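Local coordinates for protein methylocystis parvus OBBP MbnE (Methylocystis parvus OBBP, PDB 5ICQ) that probably binds methanobactin, a copper-chelating peptide, in the periplasm as the solute-binding component of its uptake machinery, at residues E371-R377 / V554-R559; N317-G323 / G497-A503. All coordinates share one frame; numbering follows the deposited sequence.

In the fold
From the N terminus, the chain first reaches 317-323, which leads into strand 322-326, then the loop 371-377 that follows strand 361-362. After several helices and strands it comes to 497-503, leaving strand 494-498, and finally to 554-559 on helix 547-563. Contact 2 closes a loop when 497-503 returns to 317-323, and contact 1 closes another when the helix meets 371-377; since the segments alternate, the two closures cross rather than nest. Contact 2 joins two antiparallel neighbours of a mixed sheet, whereas contact 1 fastens a loop onto a helix. Their centres are about 13 Å apart, and Leu372 bridges them by packing on the backbone of Ser502 and Ala503.

Contact 1: E371-R377 / V554-R559; sequences ELSSSGR and VRAYDR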
ATOM      1  N   GLU A 371       8.079   3.192 -13.067  1.00 13.76           N
ATOM      2  CA  GLU A 371       8.582   4.429 -13.641  1.00 18.54           C
ATOM      3  C   GLU A 371       9.116   5.377 -12.577  1.00 14.30           C
ATOM      4  O   GLU A 371       9.850   6.310 -12.918  1.00 15.19           O
ATOM      5  CB  GLU A 371       7.472   5.135 -14.422  1.00 21.63           C
ATOM      6  CG  GLU A 371       6.587   5.962 -13.518  1.00 42.36           C
ATOM      7  CD  GLU A 371       5.302   6.398 -14.168  1.00 58.32           C
ATOM      8  OE1 GLU A 371       4.269   6.383 -13.468  1.00 68.11           O
ATOM      9  OE2 GLU A 371       5.322   6.761 -15.364  1.00 53.89           O
ATOM     10  N   LEU A 372       8.732   5.184 -11.310  1.00 10.41           N
ATOM     11  CA  LEU A 372       9.179   6.056 -10.229  1.00 10.82           C
ATOM     12  C   LEU A 372      10.560   5.698  -9.713  1.00 11.29           C
ATOM     13  O   LEU A 372      11.121   6.463  -8.922  1.00 12.67           O
ATOM     14  CB  LEU A 372       8.191   6.005  -9.059  1.00 11.87           C
ATOM     15  CG  LEU A 372       6.750   6.412  -9.375  1.00 15.22           C
ATOM     16  CD1 LEU A 372       5.885   6.237  -8.131  1.00 15.71           C
ATOM     17  CD2 LEU A 372       6.691   7.851  -9.870  1.00 15.87           C
ATOM     18  N   SER A 373      11.111   4.569 -10.141  1.00 13.36           N
ATOM     19  CA  SER A 373      12.349   4.049  -9.578  1.00 11.16           C
ATOM     20  C   SER A 373      13.565   4.808 -10.095  1.00 13.91           C
ATOM     21  O   SER A 373      13.645   5.140 -11.282  1.00 13.67           O
ATOM     22  CB  SER A 373      12.481   2.569  -9.942  1.00 14.11           C
ATOM     23  OG  SER A 373      13.639   2.028  -9.353  1.00 14.30           O
ATOM     24  N   SER A 374      14.533   5.066  -9.200  1.00  9.87           N
ATOM     25  CA  SER A 374      15.830   5.575  -9.646  1.00 11.50           C
ATOM     26  C   SER A 374      16.760   4.474 -10.141  1.00 14.28           C
ATOM     27  O   SER A 374      17.822   4.784 -10.682  1.00 15.18           O
ATOM     28  CB  SER A 374      16.532   6.339  -8.514  1.00  9.93           C
ATOM     29  OG  SER A 374      16.894   5.469  -7.453  1.00 13.61           O
ATOM     30  N   SER A 375      16.375   3.205  -9.995  1.00 13.65           N
ATOM     31  CA  SER A 375      17.291   2.094 -10.217  1.00 16.31           C
ATOM     32  C   SER A 375      17.694   2.007 -11.689  1.00 18.92           C
ATOM     33  O   SER A 375      16.834   1.935 -12.571  1.00 17.19           O
ATOM     34  CB  SER A 375      16.628   0.798  -9.757  1.00 22.38           C
ATOM     35  OG  SER A 375      17.411  -0.334 -10.090  1.00 23.58           O
ATOM     36  N   GLY A 376      18.998   2.026 -11.951  1.00 15.74           N
ATOM     37  CA  GLY A 376      19.504   1.874 -13.302  1.00 21.21           C
ATOM     38  C   GLY A 376      19.245   3.040 -14.229  1.00 27.78           C
ATOM     39  O   GLY A 376      19.401   2.898 -15.446  1.00 25.96           O
ATOM     40  N   ARG A 377      18.854   4.194 -13.692  1.00 15.71           N
ATOM     41  CA  ARG A 377      18.583   5.391 -14.480  1.00 16.78           C
ATOM     42  C   ARG A 377      19.475   6.519 -13.984  1.00 16.60           C
ATOM     43  O   ARG A 377      19.492   6.812 -12.783  1.00 11.26           O
ATOM     44  CB  ARG A 377      17.112   5.807 -14.365  1.00 18.77           C
ATOM     45  CG  ARG A 377      16.122   4.714 -14.735  1.00 31.67           C
ATOM     46  CD  ARG A 377      14.690   5.227 -14.716  1.00 31.37           C
ATOM     47  NE  ARG A 377      13.779   4.302 -15.385  1.00 34.66           N
ATOM     48  CZ  ARG A 377      12.728   3.726 -14.811  1.00 37.02           C
ATOM     49  NH1 ARG A 377      12.430   3.977 -13.536  1.00 19.95           N
ATOM     50  NH2 ARG A 377      11.965   2.900 -15.517  1.00 36.62           N
ATOM     51  N   VAL A 554      10.018  12.130  -7.528  1.00 10.67           N
ATOM     52  CA  VAL A 554      10.056  10.858  -6.802  1.00  7.97           C
ATOM     53  C   VAL A 554      11.361  10.122  -7.082  1.00  8.10           C
ATOM     54  O   VAL A 554      11.940   9.503  -6.181  1.00  9.89           O
ATOM     55  CB  VAL A 554       8.830   9.988  -7.157  1.00  9.50           C
ATOM     56  CG1 VAL A 554       8.910   8.645  -6.444  1.00 14.94           C
ATOM     57  CG2 VAL A 554       7.558  10.708  -6.754  1.00 11.27           C
ATOM     58  N   ARG A 555      11.831  10.149  -8.329  1.00  7.60           N
ATOM     59  CA  ARG A 555      13.133   9.552  -8.630  1.00 12.39           C
ATOM     60  C   ARG A 555      14.244  10.208  -7.813  1.00 11.30           C
ATOM     61  O   ARG A 555      15.090   9.520  -7.236  1.00 12.06           O
ATOM     62  CB  ARG A 555      13.446   9.661 -10.125  1.00 14.98           C
ATOM     63  CG  ARG A 555      12.663   8.692 -10.983  1.00 16.90           C
ATOM     64  CD  ARG A 555      12.986   8.889 -12.448  1.00 20.98           C
ATOM     65  NE  ARG A 555      12.164   8.024 -13.288  1.00 18.77           N
ATOM     66  CZ  ARG A 555      12.240   7.980 -14.617  1.00 27.45           C
ATOM     67  NH1 ARG A 555      13.101   8.756 -15.260  1.00 24.59           N
ATOM     68  NH2 ARG A 555      11.443   7.167 -15.302  1.00 18.62           N
ATOM     69  N   ALA A 556      14.259  11.541  -7.751  1.00 10.82           N
ATOM     70  CA  ALA A 556      15.271  12.214  -6.933  1.00 11.08           C
ATOM     71  C   ALA A 556      15.111  11.855  -5.461  1.00  9.99           C
ATOM     72  O   ALA A 556      16.100  11.653  -4.746  1.00  9.26           O
ATOM     73  CB  ALA A 556      15.188  13.730  -7.123  1.00  9.91           C
ATOM     74  N   TYR A 557      13.870  11.801  -4.986  1.00  8.71           N
ATOM     75  CA  TYR A 557      13.591  11.379  -3.614  1.00  8.84           C
ATOM     76  C   TYR A 557      14.124   9.970  -3.343  1.00  8.26           C
ATOM     77  O   TYR A 557      14.753   9.714  -2.307  1.00  8.55           O
ATOM     78  CB  TYR A 557      12.078  11.471  -3.399  1.00  7.48           C
ATOM     79  CG  TYR A 557      11.524  10.924  -2.101  1.00 10.26           C
ATOM     80  CD1 TYR A 557      11.940  11.416  -0.876  1.00 12.73           C
ATOM     81  CD2 TYR A 557      10.537   9.952  -2.115  1.00  6.74           C
ATOM     82  CE1 TYR A 557      11.393  10.928   0.312  1.00  7.73           C
ATOM     83  CE2 TYR A 557       9.977   9.470  -0.938  1.00  9.45           C
ATOM     84  CZ  TYR A 557      10.419   9.960   0.271  1.00  9.58           C
ATOM     85  OH  TYR A 557       9.877   9.476   1.457  1.00 10.59           O
ATOM     86  N   ASP A 558      13.887   9.044  -4.275  1.00  8.45           N
ATOM     87  CA  ASP A 558      14.416   7.684  -4.166  1.00  8.36           C
ATOM     88  C   ASP A 558      15.931   7.704  -3.984  1.00 12.56           C
ATOM     89  O   ASP A 558      16.470   7.025  -3.102  1.00  8.45           O
ATOM     90  CB  ASP A 558      14.025   6.887  -5.424  1.00  7.77           C
ATOM     91  CG  ASP A 558      14.208   5.367  -5.272  1.00 11.94           C
ATOM     92  OD1 ASP A 558      14.001   4.838  -4.162  1.00  9.87           O
ATOM     93  OD2 ASP A 558      14.543   4.693  -6.286  1.00 12.78           O
ATOM     94  N   ARG A 559      16.631   8.500  -4.804  1.00  7.83           N
ATOM     95  CA  ARG A 559      18.088   8.587  -4.693  1.00  7.87           C
ATOM     96  C   ARG A 559      18.528   9.069  -3.318  1.00 10.79           C
ATOM     97  O   ARG A 559      19.524   8.578  -2.777  1.00  8.45           O
ATOM     98  CB  ARG A 559      18.662   9.517  -5.768  1.00  5.76           C
ATOM     99  CG  ARG A 559      18.200   9.140  -7.175  1.00  8.40           C
ATOM    100  CD  ARG A 559      18.970   9.859  -8.280  1.00  9.49           C
ATOM    101  NE  ARG A 559      18.202   9.747  -9.519  1.00 10.71           N
ATOM    102  CZ  ARG A 559      18.432   8.843 -10.459  1.00 12.82           C
ATOM    103  NH1 ARG A 559      19.411   7.960 -10.274  1.00  9.40           N
ATOM    104  NH2 ARG A 559      17.664   8.794 -11.542  1.00  8.74           N
TER
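The irregular run 371-377, shaped by an ST turn (Ser375 N to Ser373 OG) and a type II beta turn from Ser374 to Arg377, lies against residues 554-559 of helix 547-563, closest where the CA atoms of Ser374 and Arg555 are 4.9 Å apart. Arg555, extended from CG to NE, takes the carbonyl O of Glu371 side-on, with NE at 2.9 Å and NH2 at 3.0 Å, both in its guanidinium plane. Over one face of that group sits Arg377 CD, and the two guanidinium planes stack only 15° apart; Arg377 NH1 bonds to Ser373 O and Ser370 O. One turn further along the helix, Arg559 grips Arg377 O end-on through NH1, 2.8 Å away, and NH2, while Ser374 CB lies over one face of its guanidinium and Glu383 pairs with its NE. Asp558 OD2 receives Ser374 N on its anti lone pair and Ser374 OG, at 2.7 Å, from above the carboxylate plane; OG, set between backbone N and carbonyl carbon (chi1 67°), thereby reaches the same oxygen as its own N-H. Ser365 also bonds to OD2. With alanine at the position of Arg555, Glu371 O would probably lose both donors, and the Arg377 guanidinium its stacking partner. Three helix side chains thus meet two loop carbonyls and an N-H, Leu372 O is buried without a partner, and the donors round Asp558 probably favour its charged form.

Contact 2: N317-G323 / G497-A503; sequences NPKGLNG and GQYVASA
With Asn322 CG beside its backbone N and anti to the carbonyl carbon (chi1 -54°), and Gln498 CG anti to its own N (179°), the two side chains run side by side from one face of the sheet. Gln498 NE2 gives a hydrogen bond to Asn322 OD1 at 3.0 Å, with the amide planes turned 37° apart. Beneath them Asn322 and Gln498 form an antiparallel non-hydrogen-bonded pair, and Gly323 and Gly497 a hydrogen-bonded one. Reciprocal bonds between Leu321 and Tyr499, then Ala501 N to Gly320 O at 2.8 Å, continue this pairing of the mixed sheet beyond its strand ends. A cis peptide precedes Leu321; at the positive phi of Gly320 a CB would jam against Lys319 O, which calls for glycine. Further along, Pro318 sets CB on the methyl of Ala501, 3.9 Å away, and CD on that of Ala503. Waters link Asn317 OD1 to Ala503 N, Asn317 ND2 to Ala501 O, and the carbonyls of Pro318 and Ala501; OD1 also accepts from Gly594 N. Strand 322-326 lies between strands 494-498 and 567-572, Leu321 touching Val567 and Pro569 of the latter, while the Tyr499 ring stacks on Trp513 at the end of helix 508-513.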
ATOM      1  N   ASN A 317       2.332  -1.406 -10.897  1.00 12.24           N
ATOM      2  CA  ASN A 317       2.403  -0.933  -9.521  1.00 14.56           C
ATOM      3  C   ASN A 317       3.816  -1.130  -8.976  1.00 17.86           C
ATOM      4  O   ASN A 317       4.391  -2.206  -9.150  1.00 12.92           O
ATOM      5  CB  ASN A 317       1.406  -1.682  -8.648  1.00 13.26           C
ATOM      6  CG  ASN A 317       0.969  -0.872  -7.452  1.00 13.92           C
ATOM      7  OD1 ASN A 317       0.281   0.135  -7.601  1.00 16.19           O
ATOM      8  ND2 ASN A 317       1.373  -1.299  -6.259  1.00 14.95           N
ATOM      9  N   PRO A 318       4.398  -0.135  -8.310  1.00 11.09           N
ATOM     10  CA  PRO A 318       5.757  -0.306  -7.777  1.00 13.49           C
ATOM     11  C   PRO A 318       5.813  -1.335  -6.659  1.00 13.47           C
ATOM     12  O   PRO A 318       4.833  -1.583  -5.952  1.00 12.50           O
ATOM     13  CB  PRO A 318       6.122   1.091  -7.257  1.00 16.02           C
ATOM     14  CG  PRO A 318       4.810   1.777  -7.049  1.00 24.06           C
ATOM     15  CD  PRO A 318       3.895   1.235  -8.118  1.00 11.47           C
ATOM     16  N   LYS A 319       7.001  -1.914  -6.494  1.00  9.68           N
ATOM     17  CA  LYS A 319       7.261  -2.988  -5.548  1.00 10.14           C
ATOM     18  C   LYS A 319       8.186  -2.482  -4.447  1.00 12.80           C
ATOM     19  O   LYS A 319       8.827  -1.432  -4.580  1.00 13.05           O
ATOM     20  CB  LYS A 319       7.904  -4.191  -6.244  1.00 10.61           C
ATOM     21  CG  LYS A 319       7.089  -4.756  -7.411  1.00 21.17           C
ATOM     22  CD  LYS A 319       5.862  -5.492  -6.896  1.00 21.33           C
ATOM     23  CE  LYS A 319       5.027  -6.038  -8.038  1.00 31.79           C
ATOM     24  NZ  LYS A 319       4.631  -4.956  -8.988  1.00 36.14           N
ATOM     25  N   GLY A 320       8.270  -3.255  -3.369  1.00 14.55           N
ATOM     26  CA  GLY A 320       9.084  -2.871  -2.226  1.00 12.05           C
ATOM     27  C   GLY A 320       8.305  -1.953  -1.298  1.00 15.70           C
ATOM     28  O   GLY A 320       7.139  -1.670  -1.562  1.00 12.58           O
ATOM     29  N   LEU A 321       8.921  -1.502  -0.206  1.00  9.41           N
ATOM     30  CA  LEU A 321      10.240  -1.971   0.218  1.00  8.26           C
ATOM     31  C   LEU A 321      10.148  -2.415   1.681  1.00  9.09           C
ATOM     32  O   LEU A 321       9.625  -1.679   2.531  1.00 11.57           O
ATOM     33  CB  LEU A 321      11.310  -0.874   0.060  1.00 10.38           C
ATOM     34  CG  LEU A 321      12.746  -1.187   0.555  1.00  9.72           C
ATOM     35  CD1 LEU A 321      13.790  -0.381  -0.227  1.00 10.51           C
ATOM     36  CD2 LEU A 321      12.915  -0.916   2.066  1.00  6.92           C
ATOM     37  N   ASN A 322      10.641  -3.619   1.952  1.00  7.12           N
ATOM     38  CA  ASN A 322      10.916  -4.114   3.293  1.00  4.67           C
ATOM     39  C   ASN A 322      12.426  -4.193   3.463  1.00  5.43           C
ATOM     40  O   ASN A 322      13.156  -4.362   2.484  1.00  7.04           O
ATOM     41  CB  ASN A 322      10.343  -5.520   3.527  1.00 14.48           C
ATOM     42  CG  ASN A 322       8.880  -5.622   3.216  1.00 30.24           C
ATOM     43  OD1 ASN A 322       8.115  -4.691   3.460  1.00 33.76           O
ATOM     44  ND2 ASN A 322       8.472  -6.771   2.684  1.00 25.65           N
ATOM     45  N   GLY A 323      12.898  -4.092   4.700  1.00  7.17           N
ATOM     46  CA  GLY A 323      14.339  -4.184   4.886  1.00 10.87           C
ATOM     47  C   GLY A 323      14.725  -4.246   6.344  1.00  7.37           C
ATOM     48  O   GLY A 323      13.912  -3.991   7.237  1.00  8.05           O
ATOM     49  N   GLY A 497      11.569  -3.641   8.915  1.00 10.73           N
ATOM     50  CA  GLY A 497      10.508  -2.671   8.767  1.00  9.84           C
ATOM     51  C   GLY A 497       9.960  -2.686   7.356  1.00 12.72           C
ATOM     52  O   GLY A 497      10.594  -3.179   6.426  1.00  9.87           O
ATOM     53  N   GLN A 498       8.765  -2.117   7.208  1.00  8.29           N
ATOM     54  CA  GLN A 498       8.070  -2.086   5.929  1.00 12.76           C
ATOM     55  C   GLN A 498       7.770  -0.648   5.517  1.00 10.44           C
ATOM     56  O   GLN A 498       7.302   0.155   6.335  1.00 10.34           O
ATOM     57  CB  GLN A 498       6.783  -2.908   6.024  1.00 23.46           C
ATOM     58  CG  GLN A 498       5.957  -2.924   4.772  1.00 40.09           C
ATOM     59  CD  GLN A 498       4.901  -4.014   4.791  1.00 44.24           C
ATOM     60  OE1 GLN A 498       3.872  -3.886   5.455  1.00 42.67           O
ATOM     61  NE2 GLN A 498       5.155  -5.098   4.057  1.00 42.56           N
ATOM     62  N   TYR A 499       8.042  -0.328   4.244  1.00  7.10           N
ATOM     63  CA  TYR A 499       7.761   0.982   3.632  1.00  5.37           C
ATOM     64  C   TYR A 499       7.078   0.689   2.294  1.00  9.28           C
ATOM     65  O   TYR A 499       7.731   0.707   1.255  1.00  9.64           O
ATOM     66  CB  TYR A 499       9.046   1.799   3.438  1.00 10.17           C
ATOM     67  CG  TYR A 499       9.782   2.051   4.732  1.00 11.03           C
ATOM     68  CD1 TYR A 499      10.684   1.120   5.236  1.00 10.31           C
ATOM     69  CD2 TYR A 499       9.540   3.202   5.468  1.00  8.98           C
ATOM     70  CE1 TYR A 499      11.345   1.340   6.440  1.00 10.42           C
ATOM     71  CE2 TYR A 499      10.209   3.439   6.669  1.00  9.47           C
ATOM     72  CZ  TYR A 499      11.113   2.505   7.141  1.00 10.45           C
ATOM     73  OH  TYR A 499      11.770   2.718   8.337  1.00 11.91           O
ATOM     74  N   VAL A 500       5.779   0.381   2.333  1.00  8.64           N
ATOM     75  CA  VAL A 500       5.095  -0.119   1.137  1.00 11.88           C
ATOM     76  C   VAL A 500       5.067   0.955   0.059  1.00 11.58           C
ATOM     77  O   VAL A 500       4.610   2.079   0.298  1.00 12.87           O
ATOM     78  CB  VAL A 500       3.669  -0.577   1.485  1.00 16.07           C
ATOM     79  CG1 VAL A 500       2.874  -0.859   0.199  1.00 17.12           C
ATOM     80  CG2 VAL A 500       3.688  -1.813   2.381  1.00 16.87           C
ATOM     81  N   ALA A 501       5.549   0.611  -1.140  1.00 10.73           N
ATOM     82  CA  ALA A 501       5.550   1.554  -2.255  1.00 10.12           C
ATOM     83  C   ALA A 501       4.141   1.768  -2.790  1.00 16.32           C
ATOM     84  O   ALA A 501       3.314   0.857  -2.817  1.00 14.16           O
ATOM     85  CB  ALA A 501       6.433   1.058  -3.405  1.00  7.68           C
ATOM     86  N   SER A 502       3.880   2.983  -3.244  1.00 17.38           N
ATOM     87  CA  SER A 502       2.618   3.311  -3.880  1.00 23.37           C
ATOM     88  C   SER A 502       2.921   3.960  -5.221  1.00 17.02           C
ATOM     89  O   SER A 502       4.003   4.513  -5.422  1.00 13.16           O
ATOM     90  CB  SER A 502       1.781   4.231  -2.979  1.00 30.32           C
ATOM     91  OG  SER A 502       1.306   5.366  -3.664  1.00 31.00           O
ATOM     92  N   ALA A 503       1.972   3.854  -6.154  1.00 14.42           N
ATOM     93  CA  ALA A 503       2.136   4.500  -7.449  1.00 16.63           C
ATOM     94  C   ALA A 503       1.988   6.013  -7.375  1.00 11.76           C
ATOM     95  O   ALA A 503       2.302   6.693  -8.354  1.00 11.88           O
ATOM     96  CB  ALA A 503       1.123   3.937  -8.456  1.00 20.24           C
TER
HETATM   97  O   HOH W   1      -0.413   2.015  -5.958  1.00 26.15           O
HETATM   98  O   HOH W   2       0.835  -0.307  -3.726  1.00 26.77           O
HETATM   99  O   HOH W   3       3.941  -1.841  -3.474  1.00 31.05           O